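Local coordinates for protein cellulase IBT99 (Metagenomes, PDB 6WBT) that probably hydrolyses 6-phospho-alpha-glucosides as a family 4 glycosidase, using bound NAD and a manganese ion, at residues Met86-Leu91 / Met121-Pro126; Met93-Glu98 / Arg286-Ile291; Met117-Arg122 / Ser148-Ile153. All coordinates share one frame; numbering follows the deposited sequence.

Interaction 1: residues Met86-Leu91 / Met121-Pro126; sequences MRVGGL and MRTIYP. With NAD (nicotinamide-adenine-dinucleotide), chain G.
Val-88 O takes the NE-H of Arg-122 (3.2 Å), tying the loop after strand 81-84 of the Rossmann fold to helix 114-136. The donor stands above the carbonyl plane, 45° out of it. Asp-97 and Asn-435 hold the terminal nitrogens of Arg-122, which would restrict rotation of the guanidinium. The side chains of Val-88 and Arg-122 run past each other in opposite directions, Val-88 CG1 lying 3.8 Å from Arg-122 CB. The other branch, CG2, turns to the ring of Pro-126, crossing it at about a right angle with CB 3.9 Å away. Selenomethionine Met-86, bent at chi3 (63°), lays SE 4.2 Å from Pro-126 CB and also near Thr-123 CG2, while its CB and CE pass by the NAD adenine. A type II turn runs from Arg-87 to Gly-90, with Gly-89 at a positive-phi corner; Arg-87, bent at chi3, faces the dinucleotide. Its guanidinium lies between Leu-91 CD2 on one face and the nicotinamide ribose on the other. NH2 reaches NAD O2N at 2.9 Å, and NE donates to the diphosphate bridge atom O3, which lies in the guanidinium plane, at 3.0 Å and a nearly straight 168°.

Interaction 2: residues Met93-Glu98 / Arg286-Ile291; sequences MRVKDE and RGMQVI. With G6P (6-O-phosphono-alpha-D-glucopyranose), chain F.
Glu-98 OE1 is gripped twice: by the backbone N of Gly-287 at 2.8 Å, through its syn lone pair, and by the hydroxyl of Thr-285. It thereby joins two roughly antiparallel helices (152° between their directions), one in the Rossmann domain and one in the C-terminal domain of this family 4 glycosidase. The axes approach to 8.3 Å, and the nearest CA pair is Val-95 with Gly-287, which has no side chain. CG1 of Val-95 rests on the Gly-287 backbone and reaches both Met-288 CG and, at 3.8 Å, Ile-291 CD1.

Beside this apolar patch the pair contributes two arginines to the phosphate end of the G6P pocket. Arg-94 is stretched fully from CG to NE, which carries its guanidinium past Gly-287 CA, over one face, and presents an edge to the phosphate. Its NH1 points almost straight at G6P O2P (2.9 Å, 176°). Arg-286 arrives from the other helix with a bend at chi2 (56°), and Val-290 CG1 lies over the rim of one face of its guanidinium. Both arginines turn to the same phosphate, whose charge they would probably balance. Asp-241 and Gln-289 OE1 both hold Arg-286 NH1, the latter at 3.2 Å and in the guanidinium plane; the NH2 of the same arginine donates to G6P O3P at 2.8 Å.

Interaction 3: residues Met117-Arg122 / Ser148-Ile153; sequences MTYGMR and SNPAAI. With NAD (nicotinamide-adenine-dinucleotide), chain G; G6P (6-O-phosphono-alpha-D-glucopyranose), chain F.
Tyr-119 reaches from helix 114-136 across the loop between strand 143-146 and helix 151-161 of the Rossmann fold, meeting first Pro-150, then Asn-149 and finally NAD. CB lies near Pro-150 CG. A chi1 of -176°, with CG anti to the backbone N, lays the ring along the loop, where Pro-150 CD sits over one face in a CH-pi contact, 4.0 Å from the centroid and 27° off the normal; CD2 is the ring atom nearest to it. Farther out, CE2 and CZ pass the carbonyl O of Asn-149. The hydroxyl, with its partner in the ring plane, donates to NAD O3D (2.6 Å). A leucine here has neither hydroxyl nor ring, and would probably leave NAD O3D without this donor's hold and a gap beside Pro-150 CD.

Pro-150 CG also packs against Gly-120, 3.6 Å from its N, and Ile-153 CD1 lies 4.1 Å from Gly-120 CA. The peptide bond before Pro-150 is cis, and this proline is the N-cap residue of helix 151-161. Asn-149 turns its side chain to the active site, about 4 Å from the manganese ion that Cys-171 and His-201 bind. ND2 makes weak bonds to G6P O3 and NAD O2D, while OD1 closes an Asx turn, accepting from Ala-151 N at 3.3 Å, with the N-H directed at an in-plane lone pair of OD1.

How the interactions relate
Interactions 1 and 3 illustrate how one helix can meet a cofactor at two places, its adenine and its nicotinamide ribose: their centres are 7 Å apart, they share Met-121 and Arg-122, and they meet at that ribose, where NAD O3D accepts from Tyr-119 and lies beside Met-86 O, in a contact modelled too short to rest much on. Interaction 2, about 14 Å from the centre of interaction 1 and 15 Å from that of interaction 3, holds the phosphate of the sugar, while Asn-149 of interaction 3 touches the O3 side. Helix 90-103 carries the connection: Asp-97 OD2 bridges to Arg-122 NH2 at 2.7 Å, and Leu-91 CD1 packs 3.7 Å from Val-290 CG2.

Interaction 1: residues Met86-Leu91 / Met121-Pro126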
loop_
_atom_site.group_PDB
_atom_site.type_symbol
_atom_site.label_atom_id
_atom_site.label_comp_id
_atom_site.label_asym_id
_atom_site.label_seq_id
_atom_site.Cartn_x
_atom_site.Cartn_y
_atom_site.Cartn_z
HETATM N N MSE A 86 -20.103 -0.062 -30.751
HETATM C CA MSE A 86 -19.293 0.073 -31.955
HETATM C C MSE A 86 -18.341 -1.104 -32.123
HETATM O O MSE A 86 -17.979 -1.771 -31.154
HETATM C CB MSE A 86 -18.497 1.380 -31.920
HETATM C CG MSE A 86 -17.404 1.408 -30.860
HETATM SE SE MSE A 86 -16.362 3.056 -30.868
HETATM C CE MSE A 86 -17.781 4.313 -30.412
ATOM N N ARG A 87 -17.947 -1.357 -33.370
ATOM C CA ARG A 87 -16.913 -2.336 -33.703
ATOM C C ARG A 87 -16.009 -1.666 -34.732
ATOM O O ARG A 87 -16.253 -1.762 -35.938
ATOM C CB ARG A 87 -17.511 -3.639 -34.230
ATOM C CG ARG A 87 -16.472 -4.704 -34.544
ATOM C CD ARG A 87 -17.089 -5.921 -35.211
ATOM N NE ARG A 87 -18.035 -6.613 -34.340
ATOM C CZ ARG A 87 -17.699 -7.577 -33.490
ATOM N NH1 ARG A 87 -16.434 -7.965 -33.389
ATOM N NH2 ARG A 87 -18.626 -8.154 -32.738
ATOM N N VAL A 88 -14.975 -0.975 -34.247
ATOM C CA VAL A 88 -14.063 -0.271 -35.140
ATOM C C VAL A 88 -13.390 -1.272 -36.064
ATOM O O VAL A 88 -12.820 -2.275 -35.618
ATOM C CB VAL A 88 -13.033 0.532 -34.333
ATOM C CG1 VAL A 88 -12.100 1.281 -35.272
ATOM C CG2 VAL A 88 -13.735 1.496 -33.388
ATOM N N GLY A 89 -13.455 -1.000 -37.367
ATOM C CA GLY A 89 -12.984 -1.926 -38.369
ATOM C C GLY A 89 -14.012 -2.937 -38.826
ATOM O O GLY A 89 -13.799 -3.589 -39.857
ATOM N N GLY A 90 -15.116 -3.088 -38.097
ATOM C CA GLY A 90 -16.160 -4.018 -38.471
ATOM C C GLY A 90 -15.714 -5.469 -38.363
ATOM O O GLY A 90 -14.626 -5.796 -37.886
ATOM N N LEU A 91 -16.602 -6.353 -38.823
ATOM C CA LEU A 91 -16.277 -7.772 -38.872
ATOM C C LEU A 91 -15.203 -8.078 -39.907
ATOM O O LEU A 91 -14.604 -9.157 -39.861
ATOM C CB LEU A 91 -17.533 -8.594 -39.167
ATOM C CG LEU A 91 -18.619 -8.585 -38.089
ATOM C CD1 LEU A 91 -19.812 -9.415 -38.526
ATOM C CD2 LEU A 91 -18.065 -9.097 -36.769
HETATM N N MSE A 121 -6.676 -1.454 -29.652
HETATM C CA MSE A 121 -6.021 -0.223 -30.087
HETATM C C MSE A 121 -6.814 0.491 -31.179
HETATM O O MSE A 121 -6.668 1.698 -31.371
HETATM C CB MSE A 121 -4.600 -0.512 -30.575
HETATM C CG MSE A 121 -3.636 -0.920 -29.470
HETATM SE SE MSE A 121 -1.795 -0.420 -29.872
HETATM C CE MSE A 121 -2.036 1.511 -30.005
ATOM N N ARG A 122 -7.653 -0.258 -31.897
ATOM C CA ARG A 122 -8.558 0.364 -32.856
ATOM C C ARG A 122 -9.690 1.116 -32.172
ATOM O O ARG A 122 -10.254 2.041 -32.766
ATOM C CB ARG A 122 -9.147 -0.682 -33.803
ATOM C CG ARG A 122 -8.183 -1.221 -34.845
ATOM C CD ARG A 122 -8.944 -1.924 -35.962
ATOM N NE ARG A 122 -9.737 -3.044 -35.467
ATOM C CZ ARG A 122 -9.309 -4.302 -35.428
ATOM N NH1 ARG A 122 -8.091 -4.603 -35.858
ATOM N NH2 ARG A 122 -10.099 -5.260 -34.962
ATOM N N THR A 123 -10.025 0.749 -30.936
ATOM C CA THR A 123 -11.199 1.273 -30.255
ATOM C C THR A 123 -10.877 2.373 -29.248
ATOM O O THR A 123 -11.794 3.081 -28.821
ATOM C CB THR A 123 -11.941 0.133 -29.539
ATOM O OG1 THR A 123 -11.884 -1.052 -30.342
ATOM C CG2 THR A 123 -13.404 0.493 -29.302
ATOM N N ILE A 124 -9.606 2.545 -28.875
ATOM C CA ILE A 124 -9.255 3.482 -27.805
ATOM C C ILE A 124 -9.676 4.902 -28.172
ATOM O O ILE A 124 -10.527 5.507 -27.512
ATOM C CB ILE A 124 -7.751 3.405 -27.490
ATOM C CG1 ILE A 124 -7.405 2.051 -26.867
ATOM C CG2 ILE A 124 -7.338 4.539 -26.563
ATOM C CD1 ILE A 124 -5.944 1.895 -26.507
ATOM N N TYR A 125 -9.085 5.452 -29.230
ATOM C CA TYR A 125 -9.336 6.843 -29.596
ATOM C C TYR A 125 -10.745 7.075 -30.143
ATOM O O TYR A 125 -11.344 8.113 -29.832
ATOM C CB TYR A 125 -8.285 7.330 -30.595
ATOM C CG TYR A 125 -6.961 7.665 -29.947
ATOM C CD1 TYR A 125 -6.855 8.727 -29.057
ATOM C CD2 TYR A 125 -5.820 6.925 -30.222
ATOM C CE1 TYR A 125 -5.651 9.040 -28.457
ATOM C CE2 TYR A 125 -4.609 7.232 -29.626
ATOM C CZ TYR A 125 -4.531 8.290 -28.745
ATOM O OH TYR A 125 -3.330 8.601 -28.150
ATOM N N PRO A 126 -11.311 6.178 -30.961
ATOM C CA PRO A 126 -12.726 6.353 -31.334
ATOM C C PRO A 126 -13.668 6.394 -30.144
ATOM O O PRO A 126 -14.683 7.099 -30.196
ATOM C CB PRO A 126 -12.998 5.142 -32.234
ATOM C CG PRO A 126 -11.691 4.867 -32.861
ATOM C CD PRO A 126 -10.670 5.136 -31.788
HETATM P PA NAD G . -21.035 -5.072 -36.235
HETATM O O1A NAD G . -19.720 -5.037 -36.940
HETATM O O2A NAD G . -22.110 -5.940 -36.801
HETATM O O5B NAD G . -21.583 -3.570 -36.084
HETATM C C5B NAD G . -20.749 -2.567 -35.441
HETATM C C4B NAD G . -21.204 -1.193 -35.869
HETATM O O4B NAD G . -20.340 -0.184 -35.280
HETATM C C3B NAD G . -21.189 -0.916 -37.382
HETATM O O3B NAD G . -22.429 -0.342 -37.775
HETATM C C2B NAD G . -20.056 0.106 -37.533
HETATM O O2B NAD G . -20.164 0.922 -38.680
HETATM C C1B NAD G . -20.199 0.856 -36.217
HETATM N N9A NAD G . -19.043 1.672 -35.864
HETATM C C8A NAD G . -17.724 1.373 -36.095
HETATM N N7A NAD G . -16.897 2.299 -35.677
HETATM C C5A NAD G . -17.721 3.279 -35.145
HETATM C C6A NAD G . -17.443 4.523 -34.544
HETATM N N6A NAD G . -16.215 5.005 -34.377
HETATM N N1A NAD G . -18.497 5.261 -34.123
HETATM C C2A NAD G . -19.731 4.771 -34.296
HETATM N N3A NAD G . -20.109 3.620 -34.844
HETATM C C4A NAD G . -19.048 2.907 -35.256
HETATM O O3 NAD G . -20.794 -5.490 -34.706
HETATM P PN NAD G . -21.566 -6.499 -33.726
HETATM O O1N NAD G . -23.020 -6.161 -33.731
HETATM O O2N NAD G . -21.158 -7.897 -34.051
HETATM O O5D NAD G . -20.927 -6.073 -32.320
HETATM C C5D NAD G . -20.992 -4.675 -31.944
HETATM C C4D NAD G . -20.116 -4.443 -30.739
HETATM O O4D NAD G . -20.727 -5.063 -29.584
HETATM C C3D NAD G . -18.705 -5.043 -30.814
HETATM O O3D NAD G . -17.755 -4.094 -30.348
HETATM C C2D NAD G . -18.831 -6.224 -29.846
HETATM O O2D NAD G . -17.598 -6.730 -29.362
HETATM C C1D NAD G . -19.701 -5.597 -28.765
HETATM N N1N NAD G . -20.294 -6.612 -27.849
HETATM C C2N NAD G . -19.813 -6.741 -26.574
HETATM C C3N NAD G . -20.333 -7.698 -25.716
HETATM C C7N NAD G . -19.798 -7.749 -24.307
HETATM O O7N NAD G . -19.689 -8.834 -23.742
HETATM N N7N NAD G . -19.497 -6.599 -23.721
HETATM C C4N NAD G . -21.331 -8.550 -26.178
HETATM C C5N NAD G . -21.831 -8.386 -27.452
HETATM C C6N NAD G . -21.302 -7.411 -28.270
#

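Interaction 2: residues Met93-Glu98 / Arg286-Ile291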
loop_
_atom_site.group_PDB
_atom_site.type_symbol
_atom_site.label_atom_id
_atom_site.label_comp_id
_atom_site.label_asym_id
_atom_site.label_seq_id
_atom_site.Cartn_x
_atom_site.Cartn_y
_atom_site.Cartn_z
HETATM N N MSE A 93 -12.272 -6.484 -40.210
HETATM C CA MSE A 93 -10.989 -6.435 -39.521
HETATM C C MSE A 93 -10.886 -7.521 -38.457
HETATM O O MSE A 93 -9.786 -7.901 -38.055
HETATM C CB MSE A 93 -10.768 -5.059 -38.890
HETATM C CG MSE A 93 -10.383 -3.981 -39.887
HETATM SE SE MSE A 93 -8.803 -4.470 -40.919
HETATM C CE MSE A 93 -7.591 -4.870 -39.444
ATOM N N ARG A 94 -12.037 -8.020 -38.004
ATOM C CA ARG A 94 -12.029 -9.078 -36.999
ATOM C C ARG A 94 -11.477 -10.379 -37.569
ATOM O O ARG A 94 -10.677 -11.058 -36.916
ATOM C CB ARG A 94 -13.436 -9.293 -36.443
ATOM C CG ARG A 94 -13.520 -10.433 -35.444
ATOM C CD ARG A 94 -14.918 -10.591 -34.877
ATOM N NE ARG A 94 -14.989 -11.712 -33.946
ATOM C CZ ARG A 94 -16.073 -12.043 -33.252
ATOM N NH1 ARG A 94 -17.188 -11.337 -33.381
ATOM N NH2 ARG A 94 -16.040 -13.080 -32.429
ATOM N N VAL A 95 -11.892 -10.743 -38.785
ATOM C CA VAL A 95 -11.391 -11.974 -39.388
ATOM C C VAL A 95 -9.923 -11.828 -39.765
ATOM O O VAL A 95 -9.189 -12.821 -39.816
ATOM C CB VAL A 95 -12.252 -12.373 -40.603
ATOM C CG1 VAL A 95 -13.722 -12.372 -40.230
ATOM C CG2 VAL A 95 -11.996 -11.447 -41.782
ATOM N N LYS A 96 -9.467 -10.600 -40.027
ATOM C CA LYS A 96 -8.058 -10.398 -40.339
ATOM C C LYS A 96 -7.195 -10.492 -39.088
ATOM O O LYS A 96 -6.047 -10.944 -39.162
ATOM C CB LYS A 96 -7.858 -9.049 -41.031
ATOM C CG LYS A 96 -6.489 -8.887 -41.670
ATOM C CD LYS A 96 -6.205 -10.023 -42.640
ATOM C CE LYS A 96 -4.797 -9.939 -43.202
ATOM N NZ LYS A 96 -4.488 -11.098 -44.086
ATOM N N ASP A 97 -7.726 -10.079 -37.935
ATOM C CA ASP A 97 -6.997 -10.254 -36.685
ATOM C C ASP A 97 -6.890 -11.728 -36.316
ATOM O O ASP A 97 -5.830 -12.190 -35.878
ATOM C CB ASP A 97 -7.678 -9.472 -35.562
ATOM C CG ASP A 97 -7.717 -7.981 -35.829
ATOM O OD1 ASP A 97 -7.122 -7.539 -36.834
ATOM O OD2 ASP A 97 -8.348 -7.252 -35.035
ATOM N N GLU A 98 -7.978 -12.481 -36.489
ATOM C CA GLU A 98 -7.960 -13.898 -36.143
ATOM C C GLU A 98 -7.068 -14.690 -37.091
ATOM O O GLU A 98 -6.405 -15.648 -36.673
ATOM C CB GLU A 98 -9.384 -14.455 -36.150
ATOM C CG GLU A 98 -10.276 -13.888 -35.059
ATOM C CD GLU A 98 -11.738 -14.226 -35.267
ATOM O OE1 GLU A 98 -12.190 -14.221 -36.431
ATOM O OE2 GLU A 98 -12.437 -14.500 -34.269
ATOM N N ARG A 286 -13.858 -17.489 -36.090
ATOM C CA ARG A 286 -15.122 -17.125 -35.459
ATOM C C ARG A 286 -15.737 -15.893 -36.114
ATOM O O ARG A 286 -16.962 -15.805 -36.261
ATOM C CB ARG A 286 -14.906 -16.891 -33.963
ATOM C CG ARG A 286 -16.143 -16.427 -33.214
ATOM C CD ARG A 286 -17.302 -17.392 -33.406
ATOM N NE ARG A 286 -18.537 -16.900 -32.803
ATOM C CZ ARG A 286 -19.711 -17.515 -32.905
ATOM N NH1 ARG A 286 -19.813 -18.647 -33.587
ATOM N NH2 ARG A 286 -20.784 -16.996 -32.324
ATOM N N GLY A 287 -14.904 -14.931 -36.510
ATOM C CA GLY A 287 -15.424 -13.760 -37.197
ATOM C C GLY A 287 -16.078 -14.106 -38.520
ATOM O O GLY A 287 -17.070 -13.490 -38.915
HETATM N N MSE A 288 -15.534 -15.094 -39.222
HETATM C CA MSE A 288 -16.107 -15.551 -40.481
HETATM C C MSE A 288 -17.447 -16.240 -40.253
HETATM O O MSE A 288 -18.338 -16.187 -41.101
HETATM C CB MSE A 288 -15.144 -16.500 -41.196
HETATM C CG MSE A 288 -13.963 -15.811 -41.855
HETATM SE SE MSE A 288 -12.699 -17.088 -42.608
HETATM C CE MSE A 288 -11.812 -15.916 -43.886
ATOM N N GLN A 289 -17.580 -16.890 -39.094
ATOM C CA GLN A 289 -18.816 -17.599 -38.781
ATOM C C GLN A 289 -19.967 -16.631 -38.540
ATOM O O GLN A 289 -21.088 -16.863 -39.008
ATOM C CB GLN A 289 -18.605 -18.502 -37.566
ATOM C CG GLN A 289 -17.521 -19.547 -37.765
ATOM C CD GLN A 289 -17.161 -20.269 -36.484
ATOM O OE1 GLN A 289 -17.976 -20.379 -35.569
ATOM N NE2 GLN A 289 -15.929 -20.760 -36.409
ATOM N N VAL A 290 -19.712 -15.537 -37.816
ATOM C CA VAL A 290 -20.761 -14.550 -37.593
ATOM C C VAL A 290 -21.042 -13.745 -38.854
ATOM O O VAL A 290 -22.116 -13.147 -38.975
ATOM C CB VAL A 290 -20.398 -13.622 -36.416
ATOM C CG1 VAL A 290 -19.997 -14.441 -35.198
ATOM C CG2 VAL A 290 -19.291 -12.658 -36.808
ATOM N N ILE A 291 -20.102 -13.714 -39.802
ATOM C CA ILE A 291 -20.373 -13.087 -41.091
ATOM C C ILE A 291 -21.343 -13.941 -41.898
ATOM O O ILE A 291 -22.302 -13.430 -42.489
ATOM C CB ILE A 291 -19.059 -12.840 -41.855
ATOM C CG1 ILE A 291 -18.283 -11.684 -41.221
ATOM C CG2 ILE A 291 -19.335 -12.557 -43.324
ATOM C CD1 ILE A 291 -16.963 -11.391 -41.901
HETATM C C1 G6P F . -20.301 -12.690 -25.171
HETATM C C2 G6P F . -18.984 -11.960 -24.921
HETATM C C3 G6P F . -18.628 -11.053 -26.092
HETATM C C4 G6P F . -18.704 -11.824 -27.404
HETATM C C5 G6P F . -20.072 -12.484 -27.522
HETATM C C6 G6P F . -20.248 -13.240 -28.835
HETATM O O1 G6P F . -21.374 -11.742 -25.195
HETATM O O2 G6P F . -19.090 -11.176 -23.727
HETATM O O3 G6P F . -17.307 -10.531 -25.912
HETATM O O4 G6P F . -18.498 -10.931 -28.505
HETATM O O5 G6P F . -20.250 -13.377 -26.421
HETATM O O6 G6P F . -19.133 -13.031 -29.699
HETATM P P G6P F . -19.239 -13.444 -31.251
HETATM O O1P G6P F . -17.891 -14.044 -31.567
HETATM O O2P G6P F . -19.543 -12.147 -31.962
HETATM O O3P G6P F . -20.377 -14.436 -31.277
#

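Interaction 3: residues Met117-Arg122 / Ser148-Ile153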
loop_
_atom_site.group_PDB
_atom_site.type_symbol
_atom_site.label_atom_id
_atom_site.label_comp_id
_atom_site.label_asym_id
_atom_site.label_seq_id
_atom_site.Cartn_x
_atom_site.Cartn_y
_atom_site.Cartn_z
HETATM N N MSE A 117 -5.927 -7.430 -28.385
HETATM C CA MSE A 117 -5.083 -6.253 -28.219
HETATM C C MSE A 117 -5.104 -5.393 -29.476
HETATM O O MSE A 117 -5.094 -4.164 -29.402
HETATM C CB MSE A 117 -3.646 -6.666 -27.885
HETATM C CG MSE A 117 -3.493 -7.319 -26.525
HETATM SE SE MSE A 117 -1.633 -7.641 -26.049
HETATM C CE MSE A 117 -1.197 -8.985 -27.390
ATOM N N THR A 118 -5.127 -6.056 -30.636
ATOM C CA THR A 118 -5.240 -5.333 -31.900
ATOM C C THR A 118 -6.601 -4.659 -32.017
ATOM O O THR A 118 -6.696 -3.488 -32.404
ATOM C CB THR A 118 -5.010 -6.288 -33.071
ATOM O OG1 THR A 118 -3.716 -6.890 -32.946
ATOM C CG2 THR A 118 -5.096 -5.543 -34.391
ATOM N N TYR A 119 -7.668 -5.390 -31.689
ATOM C CA TYR A 119 -9.001 -4.799 -31.659
ATOM C C TYR A 119 -9.088 -3.678 -30.631
ATOM O O TYR A 119 -9.827 -2.708 -30.828
ATOM C CB TYR A 119 -10.034 -5.887 -31.365
ATOM C CG TYR A 119 -11.478 -5.437 -31.406
ATOM C CD1 TYR A 119 -11.888 -4.399 -32.233
ATOM C CD2 TYR A 119 -12.434 -6.058 -30.613
ATOM C CE1 TYR A 119 -13.209 -3.991 -32.266
ATOM C CE2 TYR A 119 -13.754 -5.658 -30.640
ATOM C CZ TYR A 119 -14.136 -4.625 -31.466
ATOM O OH TYR A 119 -15.453 -4.229 -31.489
ATOM N N GLY A 120 -8.329 -3.786 -29.538
ATOM C CA GLY A 120 -8.381 -2.760 -28.510
ATOM C C GLY A 120 -7.817 -1.429 -28.969
ATOM O O GLY A 120 -8.407 -0.375 -28.715
HETATM N N MSE A 121 -6.676 -1.454 -29.652
HETATM C CA MSE A 121 -6.021 -0.223 -30.087
HETATM C C MSE A 121 -6.814 0.491 -31.179
HETATM O O MSE A 121 -6.668 1.698 -31.371
HETATM C CB MSE A 121 -4.600 -0.512 -30.575
HETATM C CG MSE A 121 -3.636 -0.920 -29.470
HETATM SE SE MSE A 121 -1.795 -0.420 -29.872
HETATM C CE MSE A 121 -2.036 1.511 -30.005
ATOM N N ARG A 122 -7.653 -0.258 -31.897
ATOM C CA ARG A 122 -8.558 0.364 -32.856
ATOM C C ARG A 122 -9.690 1.116 -32.172
ATOM O O ARG A 122 -10.254 2.041 -32.766
ATOM C CB ARG A 122 -9.147 -0.682 -33.803
ATOM C CG ARG A 122 -8.183 -1.221 -34.845
ATOM C CD ARG A 122 -8.944 -1.924 -35.962
ATOM N NE ARG A 122 -9.737 -3.044 -35.467
ATOM C CZ ARG A 122 -9.309 -4.302 -35.428
ATOM N NH1 ARG A 122 -8.091 -4.603 -35.858
ATOM N NH2 ARG A 122 -10.099 -5.260 -34.962
ATOM N N SER A 148 -19.141 -2.051 -25.537
ATOM C CA SER A 148 -18.352 -2.418 -26.700
ATOM C C SER A 148 -17.017 -3.009 -26.266
ATOM O O SER A 148 -16.441 -2.624 -25.245
ATOM C CB SER A 148 -18.124 -1.205 -27.603
ATOM O OG SER A 148 -17.512 -0.141 -26.895
ATOM N N ASN A 149 -16.531 -3.952 -27.054
ATOM C CA ASN A 149 -15.325 -4.701 -26.752
ATOM C C ASN A 149 -14.124 -4.125 -27.490
ATOM O O ASN A 149 -14.272 -3.453 -28.515
ATOM C CB ASN A 149 -15.513 -6.173 -27.133
ATOM C CG ASN A 149 -16.182 -6.979 -26.038
ATOM O OD1 ASN A 149 -16.090 -6.640 -24.857
ATOM N ND2 ASN A 149 -16.852 -8.059 -26.421
ATOM N N PRO A 150 -12.899 -4.358 -26.984
ATOM C CA PRO A 150 -12.583 -5.042 -25.722
ATOM C C PRO A 150 -12.849 -4.160 -24.508
ATOM O O PRO A 150 -12.178 -3.145 -24.332
ATOM C CB PRO A 150 -11.085 -5.354 -25.852
ATOM C CG PRO A 150 -10.768 -5.181 -27.306
ATOM C CD PRO A 150 -11.685 -4.099 -27.771
ATOM N N ALA A 151 -13.820 -4.561 -23.681
ATOM C CA ALA A 151 -14.226 -3.731 -22.552
ATOM C C ALA A 151 -13.096 -3.536 -21.551
ATOM O O ALA A 151 -13.076 -2.534 -20.830
ATOM C CB ALA A 151 -15.446 -4.343 -21.866
ATOM N N ALA A 152 -12.149 -4.474 -21.491
ATOM C CA ALA A 152 -11.039 -4.344 -20.552
ATOM C C ALA A 152 -10.085 -3.234 -20.976
ATOM O O ALA A 152 -9.682 -2.400 -20.158
ATOM C CB ALA A 152 -10.296 -5.674 -20.430
ATOM N N ILE A 153 -9.714 -3.207 -22.258
ATOM C CA ILE A 153 -8.727 -2.238 -22.722
ATOM C C ILE A 153 -9.342 -0.846 -22.829
ATOM O O ILE A 153 -8.711 0.152 -22.464
ATOM C CB ILE A 153 -8.120 -2.698 -24.060
ATOM C CG1 ILE A 153 -7.381 -4.024 -23.876
ATOM C CG2 ILE A 153 -7.185 -1.635 -24.621
ATOM C CD1 ILE A 153 -6.859 -4.617 -25.163
HETATM P PA NAD G . -21.035 -5.072 -36.235
HETATM O O1A NAD G . -19.720 -5.037 -36.940
HETATM O O2A NAD G . -22.110 -5.940 -36.801
HETATM O O5B NAD G . -21.583 -3.570 -36.084
HETATM C C5B NAD G . -20.749 -2.567 -35.441
HETATM C C4B NAD G . -21.204 -1.193 -35.869
HETATM O O4B NAD G . -20.340 -0.184 -35.280
HETATM C C3B NAD G . -21.189 -0.916 -37.382
HETATM O O3B NAD G . -22.429 -0.342 -37.775
HETATM C C2B NAD G . -20.056 0.106 -37.533
HETATM O O2B NAD G . -20.164 0.922 -38.680
HETATM C C1B NAD G . -20.199 0.856 -36.217
HETATM N N9A NAD G . -19.043 1.672 -35.864
HETATM C C8A NAD G . -17.724 1.373 -36.095
HETATM N N7A NAD G . -16.897 2.299 -35.677
HETATM C C5A NAD G . -17.721 3.279 -35.145
HETATM C C6A NAD G . -17.443 4.523 -34.544
HETATM N N6A NAD G . -16.215 5.005 -34.377
HETATM N N1A NAD G . -18.497 5.261 -34.123
HETATM C C2A NAD G . -19.731 4.771 -34.296
HETATM N N3A NAD G . -20.109 3.620 -34.844
HETATM C C4A NAD G . -19.048 2.907 -35.256
HETATM O O3 NAD G . -20.794 -5.490 -34.706
HETATM P PN NAD G . -21.566 -6.499 -33.726
HETATM O O1N NAD G . -23.020 -6.161 -33.731
HETATM O O2N NAD G . -21.158 -7.897 -34.051
HETATM O O5D NAD G . -20.927 -6.073 -32.320
HETATM C C5D NAD G . -20.992 -4.675 -31.944
HETATM C C4D NAD G . -20.116 -4.443 -30.739
HETATM O O4D NAD G . -20.727 -5.063 -29.584
HETATM C C3D NAD G . -18.705 -5.043 -30.814
HETATM O O3D NAD G . -17.755 -4.094 -30.348
HETATM C C2D NAD G . -18.831 -6.224 -29.846
HETATM O O2D NAD G . -17.598 -6.730 -29.362
HETATM C C1D NAD G . -19.701 -5.597 -28.765
HETATM N N1N NAD G . -20.294 -6.612 -27.849
HETATM C C2N NAD G . -19.813 -6.741 -26.574
HETATM C C3N NAD G . -20.333 -7.698 -25.716
HETATM C C7N NAD G . -19.798 -7.749 -24.307
HETATM O O7N NAD G . -19.689 -8.834 -23.742
HETATM N N7N NAD G . -19.497 -6.599 -23.721
HETATM C C4N NAD G . -21.331 -8.550 -26.178
HETATM C C5N NAD G . -21.831 -8.386 -27.452
HETATM C C6N NAD G . -21.302 -7.411 -28.270
HETATM C C1 G6P F . -20.301 -12.690 -25.171
HETATM C C2 G6P F . -18.984 -11.960 -24.921
HETATM C C3 G6P F . -18.628 -11.053 -26.092
HETATM C C4 G6P F . -18.704 -11.824 -27.404
HETATM C C5 G6P F . -20.072 -12.484 -27.522
HETATM C C6 G6P F . -20.248 -13.240 -28.835
HETATM O O1 G6P F . -21.374 -11.742 -25.195
HETATM O O2 G6P F . -19.090 -11.176 -23.727
HETATM O O3 G6P F . -17.307 -10.531 -25.912
HETATM O O4 G6P F . -18.498 -10.931 -28.505
HETATM O O5 G6P F . -20.250 -13.377 -26.421
HETATM O O6 G6P F . -19.133 -13.031 -29.699
HETATM P P G6P F . -19.239 -13.444 -31.251
HETATM O O1P G6P F . -17.891 -14.044 -31.567
HETATM O O2P G6P F . -19.543 -12.147 -31.962
HETATM O O3P G6P F . -20.377 -14.436 -31.277
#